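Local coordinates for thioredoxin-like protein (Klebsiella pneumoniae subsp. pneumoniae MGH 78578, PDB 3TY1) that adopts the beta supersandwich of the galactose mutarotase-like proteins and probably binds carbohydrate, perhaps acting as an aldose 1-epimerase, at residues Pro234-Asp237 against Tyr238-Ser241; Leu104-Leu107 against Glu108-Glu112; Thr127-Gly130 against Gln131-Leu135; Val277-Ala281 against Gly282-Ala286. All coordinates share one frame; numbering follows the deposited sequence. Where two conformers were deposited one is given.

In the fold
Contact 2 is the buried member of the set, a 3-10 turn with an aromatic pair, which also meets a second subunit. Contact 3 lies on the surface, on a two-stranded hairpin. The two touch through Leu135, whose O is 3.2 Å from Trp106 CD1. Contacts 1 and 4 are partly buried: contact 1 is a helical loop following strand 231-234, and contact 4 closes the hairpin joining strands 272-278 and 285-291 of the large antiparallel sheet. Contacts 3 and 4 lie on opposite sides of the chain's centre, their centres about 39 Å apart. Ring packing dominates contact 2, whereas polar side chains do more in the others: Asn236 and Asn279 bind backbone N-H groups, and Asp129 meets Tyr133 OH.

Contact 1. Residues Pro234-Asp237 against Tyr238-Ser241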
ATOM      1  N   PRO A 234       3.499 -26.066  26.792  1.00 42.63           N
ATOM      2  CA  PRO A 234       4.191 -24.903  26.263  1.00 39.58           C
ATOM      3  C   PRO A 234       4.173 -24.905  24.745  1.00 41.57           C
ATOM      4  O   PRO A 234       4.200 -25.972  24.140  1.00 43.39           O
ATOM      5  CB  PRO A 234       5.616 -25.084  26.790  1.00 40.70           C
ATOM      6  CG  PRO A 234       5.789 -26.502  26.911  1.00 43.28           C
ATOM      7  CD  PRO A 234       4.448 -27.068  27.288  1.00 44.93           C
ATOM      8  N   PHE A 235       4.140 -23.701  24.150  1.00 38.55           N
ATOM      9  CA  PHE A 235       4.129 -23.521  22.688  1.00 40.67           C
ATOM     10  C   PHE A 235       5.424 -24.017  22.019  1.00 42.96           C
ATOM     11  O   PHE A 235       5.381 -24.567  20.911  1.00 45.67           O
ATOM     12  CB  PHE A 235       3.893 -22.027  22.369  1.00 38.47           C
ATOM     13  CG  PHE A 235       3.665 -21.741  20.926  1.00 40.52           C
ATOM     14  CD1 PHE A 235       2.369 -21.762  20.391  1.00 41.87           C
ATOM     15  CD2 PHE A 235       4.739 -21.414  20.087  1.00 38.87           C
ATOM     16  CE1 PHE A 235       2.146 -21.453  19.035  1.00 37.47           C
ATOM     17  CE2 PHE A 235       4.532 -21.112  18.749  1.00 35.64           C
ATOM     18  CZ  PHE A 235       3.237 -21.140  18.214  1.00 38.81           C
ATOM     19  N   ASN A 236       6.550 -23.810  22.705  1.00 41.90           N
ATOM     20  CA  ASN A 236       7.893 -24.215  22.249  1.00 42.06           C
ATOM     21  C   ASN A 236       8.780 -24.547  23.462  1.00 43.03           C
ATOM     22  O   ASN A 236       8.324 -24.489  24.612  1.00 43.68           O
ATOM     23  CB  ASN A 236       8.499 -23.103  21.374  1.00 44.41           C
ATOM     24  CG  ASN A 236       8.599 -21.735  22.097  1.00 41.96           C
ATOM     25  OD1 ASN A 236       8.461 -21.642  23.315  1.00 40.36           O
ATOM     26  ND2 ASN A 236       8.856 -20.682  21.333  1.00 40.58           N
ATOM     27  N   ASP A 237      10.040 -24.896  23.207  1.00 47.62           N
ATOM     28  CA  ASP A 237      10.978 -25.269  24.259  1.00 49.06           C
ATOM     29  C   ASP A 237      11.242 -24.154  25.260  1.00 48.49           C
ATOM     30  O   ASP A 237      11.369 -24.405  26.466  1.00 47.19           O
ATOM     31  CB  ASP A 237      12.311 -25.746  23.636  1.00 53.47           C
ATOM     32  CG  ASP A 237      12.198 -27.132  22.967  1.00 58.72           C
ATOM     33  OD1 ASP A 237      11.296 -27.940  23.311  1.00 66.12           O
ATOM     34  OD2 ASP A 237      13.031 -27.418  22.082  1.00 76.84           O
ATOM     35  N   TYR A 238      11.257 -22.923  24.767  1.00 47.45           N
ATOM     36  CA  TYR A 238      11.517 -21.785  25.608  1.00 46.76           C
ATOM     37  C   TYR A 238      10.444 -21.633  26.662  1.00 46.22           C
ATOM     38  O   TYR A 238      10.765 -21.265  27.778  1.00 48.40           O
ATOM     39  CB  TYR A 238      11.640 -20.516  24.779  1.00 45.22           C
ATOM     40  CG  TYR A 238      11.933 -19.290  25.597  1.00 45.28           C
ATOM     41  CD1 TYR A 238      13.199 -19.091  26.156  1.00 49.14           C
ATOM     42  CD2 TYR A 238      10.960 -18.301  25.793  1.00 39.70           C
ATOM     43  CE1 TYR A 238      13.486 -17.950  26.921  1.00 47.42           C
ATOM     44  CE2 TYR A 238      11.241 -17.165  26.559  1.00 39.80           C
ATOM     45  CZ  TYR A 238      12.516 -16.991  27.110  1.00 45.51           C
ATOM     46  OH  TYR A 238      12.789 -15.868  27.853  1.00 44.01           O
ATOM     47  N   ALA A 239       9.186 -21.931  26.326  1.00 45.39           N
ATOM     48  CA  ALA A 239       8.094 -21.827  27.299  1.00 45.06           C
ATOM     49  C   ALA A 239       8.082 -22.962  28.353  1.00 44.62           C
ATOM     50  O   ALA A 239       7.354 -22.868  29.334  1.00 44.12           O
ATOM     51  CB  ALA A 239       6.755 -21.740  26.598  1.00 41.10           C
ATOM     52  N   LYS A 240       8.852 -24.023  28.161  1.00 45.93           N
ATOM     53  CA  LYS A 240       8.841 -25.141  29.124  1.00 47.13           C
ATOM     54  C   LYS A 240       9.156 -24.675  30.542  1.00 47.96           C
ATOM     55  O   LYS A 240       8.538 -25.141  31.460  1.00 49.38           O
ATOM     56  CB  LYS A 240       9.821 -26.256  28.730  1.00 49.78           C
ATOM     57  CG  LYS A 240       9.332 -27.201  27.637  1.00 51.44           C
ATOM     58  CD  LYS A 240      10.500 -28.100  27.148  1.00 61.45           C
ATOM     59  CE  LYS A 240      10.026 -29.274  26.302  1.00 64.73           C
ATOM     60  NZ  LYS A 240      11.126 -30.196  25.921  1.00 71.39           N
ATOM     61  N   SER A 241      10.091 -23.736  30.715  1.00 46.97           N
ATOM     62  CA  SER A 241      10.473 -23.285  32.056  1.00 49.92           C
ATOM     63  C   SER A 241       9.364 -22.546  32.838  1.00 48.14           C
ATOM     64  O   SER A 241       9.387 -22.519  34.072  1.00 52.04           O
ATOM     65  CB  SER A 241      11.778 -22.468  32.019  1.00 50.67           C
ATOM     66  OG  SER A 241      11.535 -21.109  31.837  1.00 60.42           O
TER
HETATM   67  O   HOH W   1      12.488 -23.781  28.752  1.00 51.50           O
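Two overlapping beta turns, Asn236-Ala239 and Asp237-Lys240, with helical angles from Asp237 onward, fold the chain back as it leaves strand 231-234, so that Ala239 and Lys240 come against Pro234. The second turn is the firmer: Lys240 N donates to Asp237 O at 3.1 Å. In the first, the bond from Ala239 N to Asn236 O is weak, and the same N-H also reaches the side chain, with Ala239 N 3.1 Å from Asn236 OD1. The bond to OD1 depends on the Asn236 rotamer, whose CG sits between the backbone N and the carbonyl carbon (chi1 58°) and folds the amide over the start of the helical turn. Beneath the turn, Pro234 CB packs against Ala239 CB at 3.5 Å, both residues buried, while the CG of the Pro234 ring meets the Lys240 CG at 3.7 Å at a slant. From there the lysine runs out extended beside Asp237, pointing the same way, and ends in a long, weak salt bridge between NZ and Asp237 OD1. Tyr238 OH bonds to Phe256 O farther along the same loop, and Phe235 stacks on Tyr323. A water donates a hydrogen bond to Asp237 O at 2.6 Å and weakly accepts from Ser241 N, linking Asp237 O to Ser241 N, one residue beyond the turn.

Contact 2. Residues Leu104-Leu107 against Glu108-Glu112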
ATOM      1  N   LEU A 104       5.792 -10.511   8.624  1.00 28.94           N
ATOM      2  CA  LEU A 104       5.593  -9.886   9.918  1.00 28.02           C
ATOM      3  C   LEU A 104       5.272  -8.372   9.871  1.00 28.55           C
ATOM      4  O   LEU A 104       5.293  -7.698  10.887  1.00 28.94           O
ATOM      5  CB  LEU A 104       6.813 -10.152  10.783  1.00 28.60           C
ATOM      6  CG  LEU A 104       7.182 -11.598  11.138  1.00 28.63           C
ATOM      7  CD1 LEU A 104       8.599 -11.616  11.870  1.00 31.14           C
ATOM      8  CD2 LEU A 104       6.065 -12.194  11.985  1.00 31.68           C
ATOM      9  N   GLY A 105       4.889  -7.847   8.719  1.00 29.46           N
ATOM     10  CA  GLY A 105       4.497  -6.425   8.605  1.00 29.04           C
ATOM     11  C   GLY A 105       3.363  -6.032   9.534  1.00 29.01           C
ATOM     12  O   GLY A 105       3.260  -4.871   9.944  1.00 28.12           O
ATOM     13  N   TRP A 106       2.514  -7.002   9.878  1.00 27.42           N
ATOM     14  CA  TRP A 106       1.444  -6.804  10.860  1.00 26.34           C
ATOM     15  C   TRP A 106       1.957  -6.205  12.184  1.00 27.34           C
ATOM     16  O   TRP A 106       1.209  -5.497  12.851  1.00 26.06           O
ATOM     17  CB  TRP A 106       0.808  -8.163  11.115  1.00 27.32           C
ATOM     18  CG  TRP A 106      -0.364  -8.279  11.960  1.00 27.91           C
ATOM     19  CD1 TRP A 106      -1.696  -8.420  11.549  1.00 31.08           C
ATOM     20  CD2 TRP A 106      -0.369  -8.450  13.371  1.00 28.28           C
ATOM     21  NE1 TRP A 106      -2.498  -8.624  12.644  1.00 28.25           N
ATOM     22  CE2 TRP A 106      -1.721  -8.663  13.769  1.00 28.10           C
ATOM     23  CE3 TRP A 106       0.633  -8.495  14.343  1.00 27.58           C
ATOM     24  CZ2 TRP A 106      -2.076  -8.857  15.097  1.00 30.01           C
ATOM     25  CZ3 TRP A 106       0.265  -8.694  15.662  1.00 31.65           C
ATOM     26  CH2 TRP A 106      -1.075  -8.855  16.019  1.00 28.53           C
ATOM     27  N   LEU A 107       3.203  -6.517  12.565  1.00 25.83           N
ATOM     28  CA  LEU A 107       3.829  -5.937  13.744  1.00 26.09           C
ATOM     29  C   LEU A 107       3.924  -4.395  13.724  1.00 24.80           C
ATOM     30  O   LEU A 107       4.029  -3.769  14.772  1.00 25.28           O
ATOM     31  CB  LEU A 107       5.197  -6.562  13.987  1.00 25.25           C
ATOM     32  CG  LEU A 107       5.283  -8.059  14.370  1.00 29.68           C
ATOM     33  CD1 LEU A 107       6.763  -8.439  14.419  1.00 29.32           C
ATOM     34  CD2 LEU A 107       4.604  -8.365  15.698  1.00 27.47           C
ATOM     35  N   GLU A 108       3.899  -3.794  12.540  1.00 25.39           N
ATOM     36  CA  GLU A 108       3.975  -2.347  12.382  1.00 26.67           C
ATOM     37  C   GLU A 108       2.686  -1.632  12.783  1.00 24.54           C
ATOM     38  O   GLU A 108       2.689  -0.397  12.950  1.00 25.28           O
ATOM     39  CB  GLU A 108       4.395  -1.982  10.939  1.00 27.71           C
ATOM     40  CG  GLU A 108       5.761  -2.611  10.561  1.00 30.60           C
ATOM     41  CD  GLU A 108       6.308  -2.225   9.195  1.00 44.32           C
ATOM     42  OE1 GLU A 108       5.622  -1.539   8.397  1.00 37.79           O
ATOM     43  OE2 GLU A 108       7.472  -2.603   8.924  1.00 48.13           O
ATOM     44  N   GLY A 109       1.593  -2.383  12.907  1.00 26.83           N
ATOM     45  CA  GLY A 109       0.296  -1.834  13.310  1.00 25.85           C
ATOM     46  C   GLY A 109      -0.250  -2.249  14.666  1.00 27.98           C
ATOM     47  O   GLY A 109      -1.290  -1.731  15.108  1.00 26.08           O
ATOM     48  N   PHE A 110       0.474  -3.110  15.367  1.00 25.49           N
ATOM     49  CA  PHE A 110      -0.098  -3.784  16.543  1.00 27.54           C
ATOM     50  C   PHE A 110      -0.027  -3.002  17.824  1.00 27.06           C
ATOM     51  O   PHE A 110       1.060  -2.803  18.408  1.00 26.65           O
ATOM     52  CB  PHE A 110       0.520  -5.195  16.717  1.00 25.14           C
ATOM     53  CG  PHE A 110      -0.051  -5.992  17.885  1.00 26.69           C
ATOM     54  CD1 PHE A 110      -1.405  -6.013  18.150  1.00 25.83           C
ATOM     55  CD2 PHE A 110       0.766  -6.812  18.642  1.00 26.33           C
ATOM     56  CE1 PHE A 110      -1.943  -6.786  19.204  1.00 27.84           C
ATOM     57  CE2 PHE A 110       0.247  -7.569  19.674  1.00 28.43           C
ATOM     58  CZ  PHE A 110      -1.107  -7.556  19.951  1.00 26.98           C
ATOM     59  N   ASN A 111      -1.201  -2.505  18.242  1.00 27.11           N
ATOM     60  CA  ASN A 111      -1.345  -1.850  19.531  1.00 24.03           C
ATOM     61  C   ASN A 111      -2.707  -2.038  20.231  1.00 24.82           C
ATOM     62  O   ASN A 111      -2.960  -1.447  21.273  1.00 25.36           O
ATOM     63  CB  ASN A 111      -1.030  -0.376  19.366  1.00 24.56           C
ATOM     64  CG  ASN A 111      -1.995   0.322  18.423  1.00 26.92           C
ATOM     65  OD1 ASN A 111      -3.116  -0.183  18.137  1.00 25.66           O
ATOM     66  ND2 ASN A 111      -1.605   1.526  17.999  1.00 26.42           N
ATOM     67  N   GLU A 112      -3.519  -2.943  19.709  1.00 22.87           N
ATOM     68  CA  GLU A 112      -4.907  -3.042  20.103  1.00 23.56           C
ATOM     69  C   GLU A 112      -5.153  -3.968  21.299  1.00 24.20           C
ATOM     70  O   GLU A 112      -4.388  -4.872  21.583  1.00 27.14           O
ATOM     71  CB  GLU A 112      -5.732  -3.528  18.899  1.00 24.14           C
ATOM     72  CG  GLU A 112      -5.628  -2.677  17.653  1.00 27.25           C
ATOM     73  CD  GLU A 112      -4.619  -3.166  16.599  1.00 30.19           C
ATOM     74  OE1 GLU A 112      -3.563  -3.734  16.950  1.00 29.85           O
ATOM     75  OE2 GLU A 112      -4.892  -2.973  15.407  1.00 30.65           O
TER
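Trp106 and Phe110, four residues apart, bring their rings together where a buried 3-10 turn runs out into the loop before strand 114-119. Both side chains have CG anti to the backbone N (chi1 -175° for Trp106 and -178° for Phe110); with the residues four apart round the turn, these torsions let the rings meet. The six-membered ring of Trp106 lies obliquely over one face of Phe110, the planes 35° apart and the centroids separated by 4.6 Å. Its CH2 corner sits above the centre of the phenylalanine ring, and CZ3 comes within 3.5 Å of Phe110 CG. Beneath the pair the turn is drawn tight by Glu108 N to Gly105 O at 2.9 Å and Gly109 N to Trp106 O at 3.1 Å. Glu108, extended beyond CG, lays its CB and CG alongside Gly105 O, with CB 3.3 Å from that oxygen. Past the rings, Glu112 OE1 accepts from Asn111 N at 3.0 Å, met from above the carboxylate plane, and lies level with the edge of Phe110, while OE2 pairs with Arg67. Phe110 also meets His211 and Trp83 of its own chain and Phe170 of the second subunit, and a sulfate is bound nearby. The ring pair thus accompanies two buried, salt-bridged glutamates, whose ion pairs are probably sensitive to their surroundings, Glu108 reaching both Arg101 and Lys138 of the second subunit.

Contact 3. Residues Thr127-Gly130 against Gln131-Leu135; sequences TADG and QIYTL
Ala128 and Gln131 close the tip of the short hairpin of strands 126-128 and 131-133 around a type II' turn, with Asp129 and Gly130 at its corners. This is the tight part: Ala128 N reaches Gln131 O at 3.0 Å, and Gln131 N returns to Ala128 O at 2.9 Å. On the same face as these two side chains, the Tyr133 ring spans the hairpin, its CE2 4.0 Å from Ala128 CB, with Gln131 NE2 lying over the rim of one ring face. Tyr133 CG is anti to its carbonyl carbon (chi1 -73°), which points the ring back toward the turn. There Tyr133 OH donates to the syn lone pair of Asp129 OD2 at 3.0 Å, the carboxylate turned 63° from the ring; the tip was modelled in two conformers, so this link is less certain. On the face of Thr127 and Ile132, where Thr127 is exposed, packing is looser, Thr127 OG1 merely touching Ile132 CG1 at 3.8 Å in the non-hydrogen-bonded pair. Arg329 donates to the Tyr133 oxygen, while the carboxylate and a weakly bound sulfate probably compete for the single hydroxyl proton.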
ATOM      1  N   THR A 127       5.587 -19.591   4.445  1.00 42.16           N
ATOM      2  CA  THR A 127       5.471 -19.650   2.993  1.00 40.36           C
ATOM      3  C   THR A 127       5.107 -21.097   2.646  1.00 43.16           C
ATOM      4  O   THR A 127       5.866 -21.991   2.912  1.00 41.80           O
ATOM      5  CB  THR A 127       6.785 -19.188   2.338  1.00 44.07           C
ATOM      6  OG1 THR A 127       7.115 -17.887   2.862  1.00 41.16           O
ATOM      7  CG2 THR A 127       6.697 -19.145   0.781  1.00 43.81           C
ATOM      8  N   ALA A 128       3.928 -21.303   2.087  1.00 46.88           N
ATOM      9  CA  ALA A 128       3.416 -22.633   1.702  1.00 52.55           C
ATOM     10  C   ALA A 128       2.680 -22.381   0.417  1.00 56.36           C
ATOM     11  O   ALA A 128       2.232 -21.263   0.181  1.00 56.63           O
ATOM     12  CB  ALA A 128       2.489 -23.190   2.750  1.00 50.51           C
ATOM     13  N   ASP A 129       2.618 -23.426  -0.414  0.50 62.73           N
ATOM     14  CA  ASP A 129       2.354 -23.336  -1.857  0.50 65.38           C
ATOM     15  C   ASP A 129       3.568 -22.526  -2.273  0.50 63.12           C
ATOM     16  O   ASP A 129       4.680 -22.771  -1.795  0.50 63.49           O
ATOM     17  CB  ASP A 129       1.058 -22.599  -2.227  0.50 66.34           C
ATOM     18  CG  ASP A 129      -0.082 -22.865  -1.254  0.50 69.05           C
ATOM     19  OD1 ASP A 129      -0.415 -24.045  -0.992  0.50 74.94           O
ATOM     20  OD2 ASP A 129      -0.644 -21.866  -0.755  0.50 70.54           O
ATOM     21  N   GLY A 130       3.358 -21.527  -3.110  0.50 60.28           N
ATOM     22  CA  GLY A 130       4.405 -20.556  -3.318  0.50 57.69           C
ATOM     23  C   GLY A 130       4.039 -19.229  -2.665  0.50 54.80           C
ATOM     24  O   GLY A 130       4.580 -18.202  -3.055  0.50 55.56           O
ATOM     25  N   GLN A 131       3.164 -19.217  -1.651  1.00 51.60           N
ATOM     26  CA  GLN A 131       2.644 -17.920  -1.166  1.00 49.07           C
ATOM     27  C   GLN A 131       2.944 -17.660   0.293  1.00 44.50           C
ATOM     28  O   GLN A 131       3.070 -18.588   1.083  1.00 45.71           O
ATOM     29  CB  GLN A 131       1.117 -17.836  -1.402  1.00 48.41           C
ATOM     30  CG  GLN A 131       0.210 -18.273  -0.264  1.00 57.33           C
ATOM     31  CD  GLN A 131      -1.257 -17.884  -0.499  1.00 61.35           C
ATOM     32  OE1 GLN A 131      -1.818 -18.152  -1.552  1.00 66.92           O
ATOM     33  NE2 GLN A 131      -1.869 -17.258   0.494  1.00 73.86           N
ATOM     34  N   ILE A 132       2.989 -16.384   0.651  1.00 41.15           N
ATOM     35  CA  ILE A 132       3.245 -16.012   2.039  1.00 37.75           C
ATOM     36  C   ILE A 132       1.912 -15.875   2.747  1.00 37.69           C
ATOM     37  O   ILE A 132       1.107 -15.039   2.378  1.00 38.69           O
ATOM     38  CB  ILE A 132       4.006 -14.696   2.154  1.00 36.93           C
ATOM     39  CG1 ILE A 132       5.367 -14.774   1.450  1.00 42.39           C
ATOM     40  CG2 ILE A 132       4.241 -14.353   3.634  1.00 31.32           C
ATOM     41  CD1 ILE A 132       6.071 -13.395   1.292  1.00 38.68           C
ATOM     42  N   TYR A 133       1.701 -16.683   3.773  1.00 37.31           N
ATOM     43  CA  TYR A 133       0.586 -16.521   4.682  1.00 33.97           C
ATOM     44  C   TYR A 133       1.095 -15.616   5.763  1.00 33.40           C
ATOM     45  O   TYR A 133       1.931 -16.021   6.548  1.00 36.02           O
ATOM     46  CB  TYR A 133       0.188 -17.868   5.278  1.00 36.52           C
ATOM     47  CG  TYR A 133      -0.525 -18.743   4.284  1.00 34.63           C
ATOM     48  CD1 TYR A 133      -1.892 -18.625   4.100  1.00 40.65           C
ATOM     49  CD2 TYR A 133       0.179 -19.684   3.524  1.00 42.33           C
ATOM     50  CE1 TYR A 133      -2.568 -19.418   3.188  1.00 40.79           C
ATOM     51  CE2 TYR A 133      -0.475 -20.495   2.611  1.00 42.91           C
ATOM     52  CZ  TYR A 133      -1.845 -20.355   2.441  1.00 47.32           C
ATOM     53  OH  TYR A 133      -2.495 -21.143   1.547  1.00 47.34           O
ATOM     54  N   THR A 134       0.587 -14.394   5.798  1.00 32.55           N
ATOM     55  CA  THR A 134       1.097 -13.359   6.672  1.00 33.04           C
ATOM     56  C   THR A 134       0.512 -13.464   8.079  1.00 32.79           C
ATOM     57  O   THR A 134      -0.571 -14.006   8.271  1.00 29.99           O
ATOM     58  CB  THR A 134       0.847 -11.986   6.051  1.00 32.48           C
ATOM     59  OG1 THR A 134      -0.558 -11.833   5.806  1.00 34.40           O
ATOM     60  CG2 THR A 134       1.634 -11.872   4.716  1.00 28.71           C
ATOM     61  N   LEU A 135       1.255 -12.931   9.047  1.00 32.00           N
ATOM     62  CA  LEU A 135       0.913 -13.012  10.454  1.00 32.82           C
ATOM     63  C   LEU A 135      -0.527 -12.592  10.761  1.00 30.45           C
ATOM     64  O   LEU A 135      -0.913 -11.418  10.593  1.00 28.18           O
ATOM     65  CB  LEU A 135       1.865 -12.129  11.294  1.00 30.77           C
ATOM     66  CG  LEU A 135       1.611 -12.070  12.811  1.00 32.10           C
ATOM     67  CD1 LEU A 135       1.694 -13.454  13.474  1.00 29.20           C
ATOM     68  CD2 LEU A 135       2.647 -11.140  13.468  1.00 28.94           C
TER

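Contact 4. Residues Val277-Ala281 against Gly282-Ala286; sequences VVNKA and GDKGA
Asn279 CG sits between the backbone N and the carbonyl carbon (chi1 72°), and the Asp283 CG does the same (chi1 63°), so that amide and carboxylate swing in to meet across the loop. The nitrogen Asn279 ND2 donates to Asp283 OD1 at 2.9 Å, with the acceptor in the plane of the amide although the two flat groups are 40° apart. The amide oxygen is gripped twice: Asp283 N approaches Asn279 OD1 at 2.9 Å in plane and on a lone pair, whereas Lys284 N, at 3.2 Å from Asn279 OD1, comes from above. One amide makes three bonds, all to Asp283 and Lys284, tying the start of the loop to its return. The Lys284 aliphatic chain slants across the amide, CB lying 3.5 Å from Asn279 ND2. A type I turn begins at Asn279 and runs to Gly282, closed by Gly282 N to Asn279 O at 3.2 Å; Gly282 then takes a positive phi and redirects the chain. Farther in, Asn279 N bonds to Lys284 O at 2.9 Å, and Val277 pairs with Ala286 through a reciprocal pair of backbone bonds. Val277 and Ala286 both pack on Phe214, while Val278 faces Val358 of helix 355-369. Together these bonds form the connecting loop of an antiparallel beta hairpin, strands 272-278 and 285-291, within the large sheet of the supersandwich, beside its outermost strand 224-229.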
ATOM      1  N   VAL A 277      -7.659 -12.486  33.729  1.00 31.85           N
ATOM      2  CA  VAL A 277      -6.436 -12.008  34.305  1.00 32.02           C
ATOM      3  C   VAL A 277      -6.843 -11.076  35.440  1.00 34.05           C
ATOM      4  O   VAL A 277      -7.731 -10.239  35.298  1.00 33.32           O
ATOM      5  CB  VAL A 277      -5.489 -11.340  33.308  1.00 34.43           C
ATOM      6  CG1 VAL A 277      -6.179 -10.218  32.509  1.00 32.15           C
ATOM      7  CG2 VAL A 277      -4.268 -10.782  34.064  1.00 35.03           C
ATOM      8  N   VAL A 278      -6.235 -11.276  36.598  1.00 34.76           N
ATOM      9  CA  VAL A 278      -6.553 -10.498  37.774  1.00 35.26           C
ATOM     10  C   VAL A 278      -5.246 -10.014  38.393  1.00 36.01           C
ATOM     11  O   VAL A 278      -4.200 -10.654  38.255  1.00 36.24           O
ATOM     12  CB  VAL A 278      -7.401 -11.312  38.757  1.00 39.47           C
ATOM     13  CG1 VAL A 278      -8.674 -11.837  38.072  1.00 37.59           C
ATOM     14  CG2 VAL A 278      -6.592 -12.479  39.376  1.00 37.61           C
ATOM     15  N   ASN A 279      -5.299  -8.857  39.034  1.00 34.34           N
ATOM     16  CA  ASN A 279      -4.117  -8.302  39.663  1.00 34.54           C
ATOM     17  C   ASN A 279      -3.747  -9.098  40.936  1.00 35.46           C
ATOM     18  O   ASN A 279      -4.459 -10.019  41.316  1.00 35.57           O
ATOM     19  CB  ASN A 279      -4.282  -6.807  39.858  1.00 34.45           C
ATOM     20  CG  ASN A 279      -5.262  -6.420  40.951  1.00 40.15           C
ATOM     21  OD1 ASN A 279      -5.986  -7.251  41.529  1.00 36.12           O
ATOM     22  ND2 ASN A 279      -5.270  -5.124  41.263  1.00 37.04           N
ATOM     23  N   LYS A 280      -2.642  -8.750  41.565  1.00 38.54           N
ATOM     24  CA  LYS A 280      -2.135  -9.495  42.729  0.50 39.40           C
ATOM     25  C   LYS A 280      -3.072  -9.419  43.942  1.00 41.78           C
ATOM     26  O   LYS A 280      -3.300 -10.433  44.631  1.00 42.21           O
ATOM     27  CB  LYS A 280      -0.730  -8.996  43.095  0.50 40.59           C
ATOM     28  CG  LYS A 280       0.007  -9.820  44.166  0.50 42.99           C
ATOM     29  CD  LYS A 280       1.266  -9.094  44.602  0.50 44.51           C
ATOM     30  CE  LYS A 280       1.847  -9.717  45.876  0.50 49.11           C
ATOM     31  NZ  LYS A 280       2.285 -11.119  45.631  0.50 43.03           N
ATOM     32  N   ALA A 281      -3.621  -8.233  44.215  1.00 41.24           N
ATOM     33  CA  ALA A 281      -4.540  -8.051  45.331  1.00 43.54           C
ATOM     34  C   ALA A 281      -5.902  -8.741  45.080  1.00 44.55           C
ATOM     35  O   ALA A 281      -6.649  -8.981  46.017  1.00 44.72           O
ATOM     36  CB  ALA A 281      -4.751  -6.546  45.615  1.00 43.88           C
ATOM     37  N   GLY A 282      -6.211  -9.055  43.825  1.00 42.34           N
ATOM     38  CA  GLY A 282      -7.494  -9.663  43.464  1.00 42.70           C
ATOM     39  C   GLY A 282      -8.656  -8.682  43.504  1.00 42.15           C
ATOM     40  O   GLY A 282      -9.771  -9.081  43.814  1.00 41.78           O
ATOM     41  N   ASP A 283      -8.401  -7.397  43.200  1.00 41.73           N
ATOM     42  CA  ASP A 283      -9.471  -6.378  43.154  1.00 40.76           C
ATOM     43  C   ASP A 283      -9.660  -5.679  41.789  1.00 39.11           C
ATOM     44  O   ASP A 283     -10.527  -4.834  41.657  1.00 37.86           O
ATOM     45  CB  ASP A 283      -9.330  -5.366  44.291  1.00 44.15           C
ATOM     46  CG  ASP A 283      -8.047  -4.550  44.239  1.00 46.47           C
ATOM     47  OD1 ASP A 283      -7.266  -4.589  43.252  1.00 49.73           O
ATOM     48  OD2 ASP A 283      -7.841  -3.831  45.223  1.00 52.65           O
ATOM     49  N   LYS A 284      -8.814  -6.019  40.807  1.00 36.19           N
ATOM     50  CA  LYS A 284      -8.968  -5.584  39.441  1.00 33.88           C
ATOM     51  C   LYS A 284      -8.769  -6.779  38.535  1.00 36.05           C
ATOM     52  O   LYS A 284      -7.973  -7.648  38.826  1.00 36.88           O
ATOM     53  CB  LYS A 284      -7.931  -4.539  39.047  1.00 35.46           C
ATOM     54  CG  LYS A 284      -8.156  -3.192  39.671  1.00 39.33           C
ATOM     55  CD  LYS A 284      -7.125  -2.205  39.142  1.00 42.67           C
ATOM     56  CE  LYS A 284      -7.373  -0.798  39.661  1.00 42.89           C
ATOM     57  NZ  LYS A 284      -7.207  -0.666  41.136  1.00 48.34           N
ATOM     58  N   GLY A 285      -9.464  -6.792  37.413  1.00 34.55           N
ATOM     59  CA  GLY A 285      -9.246  -7.824  36.421  1.00 34.78           C
ATOM     60  C   GLY A 285     -10.076  -7.689  35.190  1.00 32.00           C
ATOM     61  O   GLY A 285     -10.800  -6.712  35.023  1.00 30.23           O
ATOM     62  N   ALA A 286      -9.967  -8.685  34.317  1.00 29.96           N
ATOM     63  CA  ALA A 286     -10.796  -8.741  33.113  1.00 30.44           C
ATOM     64  C   ALA A 286     -11.070 -10.171  32.841  1.00 30.81           C
ATOM     65  O   ALA A 286     -10.157 -11.002  32.939  1.00 32.82           O
ATOM     66  CB  ALA A 286     -10.108  -8.099  31.891  1.00 28.28           C
TER
HETATM   67  O   HOH W   2      -9.157  -8.963  46.913  1.00 54.93           O